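Local coordinates for protein putative histidinol-phosphate aminotransferase (Burkholderia pseudomallei, PDB 3P1T) that probably transfers an amino group between L-histidinol phosphate and 2-oxoglutarate with the help of pyridoxal 5'-phosphate, a step of histidine biosynthesis, at residues Tyr173-Ser178 with Arg245-His250. Numbering follows the deposited sequence.
Sequences YVDYSS and RAREAH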
ATOM      1  N   TYR A 173       0.143  15.881  13.515  1.00 38.42           N
ATOM      2  CA  TYR A 173      -0.851  16.702  14.210  1.00 38.94           C
ATOM      3  C   TYR A 173      -0.634  18.219  14.031  1.00 42.44           C
ATOM      4  O   TYR A 173      -1.292  18.983  14.733  1.00 43.73           O
ATOM      5  CB  TYR A 173      -0.853  16.342  15.719  1.00 40.06           C
ATOM      6  CG  TYR A 173      -1.318  14.918  15.958  1.00 41.08           C
ATOM      7  CD1 TYR A 173      -2.672  14.581  15.893  1.00 43.07           C
ATOM      8  CD2 TYR A 173      -0.402  13.884  16.119  1.00 41.04           C
ATOM      9  CE1 TYR A 173      -3.095  13.254  15.995  1.00 44.30           C
ATOM     10  CE2 TYR A 173      -0.818  12.561  16.267  1.00 40.89           C
ATOM     11  CZ  TYR A 173      -2.165  12.249  16.199  1.00 48.95           C
ATOM     12  OH  TYR A 173      -2.577  10.948  16.358  1.00 51.76           O
ATOM     13  N   VAL A 174       0.205  18.656  13.075  1.00 38.23           N
ATOM     14  CA  VAL A 174       0.525  20.079  12.858  1.00 39.25           C
ATOM     15  C   VAL A 174      -0.739  20.938  12.540  1.00 46.07           C
ATOM     16  O   VAL A 174      -0.750  22.114  12.893  1.00 48.36           O
ATOM     17  CB  VAL A 174       1.581  20.271  11.736  1.00 42.69           C
ATOM     18  CG1 VAL A 174       0.999  19.984  10.347  1.00 42.55           C
ATOM     19  CG2 VAL A 174       2.202  21.667  11.783  1.00 42.76           C
ATOM     20  N   ASP A 175      -1.784  20.376  11.903  1.00 42.05           N
ATOM     21  CA  ASP A 175      -2.962  21.171  11.525  1.00 42.40           C
ATOM     22  C   ASP A 175      -3.785  21.689  12.761  1.00 45.32           C
ATOM     23  O   ASP A 175      -4.573  22.631  12.616  1.00 44.55           O
ATOM     24  CB  ASP A 175      -3.866  20.381  10.577  1.00 44.08           C
ATOM     25  CG  ASP A 175      -3.520  20.531   9.089  1.00 58.58           C
ATOM     26  OD1 ASP A 175      -2.529  21.254   8.766  1.00 59.00           O
ATOM     27  OD2 ASP A 175      -4.275  19.989   8.246  1.00 63.60           O
ATOM     28  N   TYR A 176      -3.538  21.147  13.956  1.00 40.78           N
ATOM     29  CA  TYR A 176      -4.200  21.613  15.169  1.00 40.71           C
ATOM     30  C   TYR A 176      -3.241  22.462  16.012  1.00 44.37           C
ATOM     31  O   TYR A 176      -3.567  22.802  17.161  1.00 44.80           O
ATOM     32  CB  TYR A 176      -4.710  20.411  15.983  1.00 41.12           C
ATOM     33  CG  TYR A 176      -5.557  19.458  15.168  1.00 41.18           C
ATOM     34  CD1 TYR A 176      -6.857  19.799  14.786  1.00 43.55           C
ATOM     35  CD2 TYR A 176      -5.054  18.231  14.754  1.00 39.35           C
ATOM     36  CE1 TYR A 176      -7.633  18.929  14.019  1.00 43.73           C
ATOM     37  CE2 TYR A 176      -5.816  17.361  13.983  1.00 38.89           C
ATOM     38  CZ  TYR A 176      -7.107  17.706  13.627  1.00 48.93           C
ATOM     39  OH  TYR A 176      -7.846  16.819  12.887  1.00 50.73           O
ATOM     40  N   SER A 177      -2.051  22.792  15.459  1.00 39.38           N
ATOM     41  CA  SER A 177      -1.034  23.518  16.203  1.00 39.62           C
ATOM     42  C   SER A 177      -1.108  25.053  16.000  1.00 48.97           C
ATOM     43  O   SER A 177      -2.019  25.593  15.340  1.00 50.37           O
ATOM     44  CB  SER A 177       0.356  23.027  15.826  1.00 40.00           C
ATOM     45  OG  SER A 177       0.731  23.505  14.546  1.00 46.45           O
ATOM     46  N   SER A 178      -0.144  25.741  16.638  1.00 46.81           N
ATOM     47  CA  SER A 178       0.039  27.190  16.642  1.00 47.66           C
ATOM     48  C   SER A 178       1.127  27.596  15.649  1.00 50.65           C
ATOM     49  O   SER A 178       1.401  28.785  15.500  1.00 51.68           O
ATOM     50  CB  SER A 178       0.413  27.659  18.050  1.00 52.04           C
ATOM     51  OG  SER A 178      -0.439  27.110  19.040  1.00 64.62           O
ATOM     52  N   ARG A 245     -12.258  24.449   2.641  1.00 55.63           N
ATOM     53  CA  ARG A 245     -13.364  25.041   3.386  1.00 55.69           C
ATOM     54  C   ARG A 245     -13.757  24.122   4.570  1.00 56.64           C
ATOM     55  O   ARG A 245     -13.758  24.591   5.713  1.00 56.50           O
ATOM     56  CB  ARG A 245     -14.555  25.308   2.437  1.00 56.21           C
ATOM     57  CG  ARG A 245     -15.721  26.119   3.017  1.00 60.46           C
ATOM     58  CD  ARG A 245     -16.792  26.394   1.966  1.00 61.78           C
ATOM     59  N   ALA A 246     -14.017  22.822   4.301  1.00 50.54           N
ATOM     60  CA  ALA A 246     -14.396  21.822   5.310  1.00 48.89           C
ATOM     61  C   ALA A 246     -13.259  21.541   6.301  1.00 52.11           C
ATOM     62  O   ALA A 246     -13.508  21.373   7.498  1.00 52.54           O
ATOM     63  CB  ALA A 246     -14.811  20.529   4.634  1.00 48.88           C
ATOM     64  N   ARG A 247     -12.023  21.475   5.797  1.00 47.72           N
ATOM     65  CA  ARG A 247     -10.833  21.190   6.584  1.00 45.99           C
ATOM     66  C   ARG A 247     -10.591  22.317   7.581  1.00 49.63           C
ATOM     67  O   ARG A 247     -10.359  22.027   8.756  1.00 49.94           O
ATOM     68  CB  ARG A 247      -9.641  20.992   5.651  1.00 45.50           C
ATOM     69  CG  ARG A 247      -8.437  20.364   6.307  1.00 51.07           C
ATOM     70  CD  ARG A 247      -7.342  20.095   5.300  1.00 54.43           C
ATOM     71  NE  ARG A 247      -6.071  20.629   5.777  1.00 61.06           N
ATOM     72  CZ  ARG A 247      -5.430  21.652   5.222  1.00 71.76           C
ATOM     73  NH1 ARG A 247      -5.892  22.208   4.113  1.00 47.13           N
ATOM     74  NH2 ARG A 247      -4.285  22.084   5.738  1.00 69.45           N
ATOM     75  N   GLU A 248     -10.718  23.588   7.149  1.00 46.05           N
ATOM     76  CA  GLU A 248     -10.533  24.756   8.031  1.00 46.04           C
ATOM     77  C   GLU A 248     -11.638  24.860   9.088  1.00 48.52           C
ATOM     78  O   GLU A 248     -11.357  25.283  10.214  1.00 47.14           O
ATOM     79  CB  GLU A 248     -10.465  26.071   7.245  1.00 48.28           C
ATOM     80  CG  GLU A 248      -9.151  26.285   6.503  1.00 54.06           C
ATOM     81  CD  GLU A 248      -7.870  26.406   7.313  1.00 66.86           C
ATOM     82  OE1 GLU A 248      -7.936  26.641   8.542  1.00 70.51           O
ATOM     83  OE2 GLU A 248      -6.788  26.317   6.694  1.00 58.44           O
ATOM     84  N   ALA A 249     -12.874  24.456   8.728  1.00 45.46           N
ATOM     85  CA  ALA A 249     -14.018  24.453   9.644  1.00 46.05           C
ATOM     86  C   ALA A 249     -13.825  23.376  10.735  1.00 49.31           C
ATOM     87  O   ALA A 249     -14.139  23.616  11.904  1.00 49.09           O
ATOM     88  CB  ALA A 249     -15.311  24.220   8.872  1.00 47.12           C
ATOM     89  N   HIS A 250     -13.251  22.217  10.354  1.00 43.66           N
ATOM     90  CA  HIS A 250     -12.955  21.116  11.268  1.00 41.35           C
ATOM     91  C   HIS A 250     -11.841  21.529  12.234  1.00 46.97           C
ATOM     92  O   HIS A 250     -11.935  21.236  13.423  1.00 46.84           O
ATOM     93  CB  HIS A 250     -12.577  19.837  10.482  1.00 39.35           C
ATOM     94  CG  HIS A 250     -11.762  18.868  11.263  1.00 41.02           C
ATOM     95  ND1 HIS A 250     -12.317  18.103  12.265  1.00 42.62           N
ATOM     96  CD2 HIS A 250     -10.443  18.584  11.181  1.00 41.64           C
ATOM     97  CE1 HIS A 250     -11.328  17.373  12.758  1.00 40.51           C
ATOM     98  NE2 HIS A 250     -10.182  17.630  12.143  1.00 40.44           N
TER
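D175 and Y176 each reach a side chain of R245-H250, R247 and H250 respectively, and so tie a 3-10 turn to the first turns of helix 244-267. In this PLP-dependent aminotransferase fold the turn belongs to the loop following strand 166-170 of the seven-stranded sheet, while the long helix leads on to the strands of the smaller sheet. R247 lies with its guanidinium side-on to D175, NE and NH2 both giving hydrogens to one oxygen, OD2, at 3.1 Å from NE and 3.3 Å from NH2. That oxygen sits in the guanidinium plane, but the nitrogens approach it about 30° out of the carboxylate plane, on its syn side. S199 OG also bonds to OD2, which therefore has three partners, as suits a buried carboxylate. Arginine serves here because its long chain, bent at chi3 (130°), can reach across while NH1 makes a second salt bridge with D244. Beside this pair, tyrosine carries its hydroxyl across on a rigid ring, and Y176 OH and H250 NE2 share one hydrogen bond of 2.6 Å at the edge of both rings. Histidine suits the place because a ring nitrogen can give or take a hydrogen; its imidazole is turned this way with CG swung opposite the backbone nitrogen (chi1 157°). Serine's short hydroxyl helps close the turn: V174 O accepts from S177 N and, 2.6 Å away in the carbonyl plane, from S177 OG, which also bonds to F179 N.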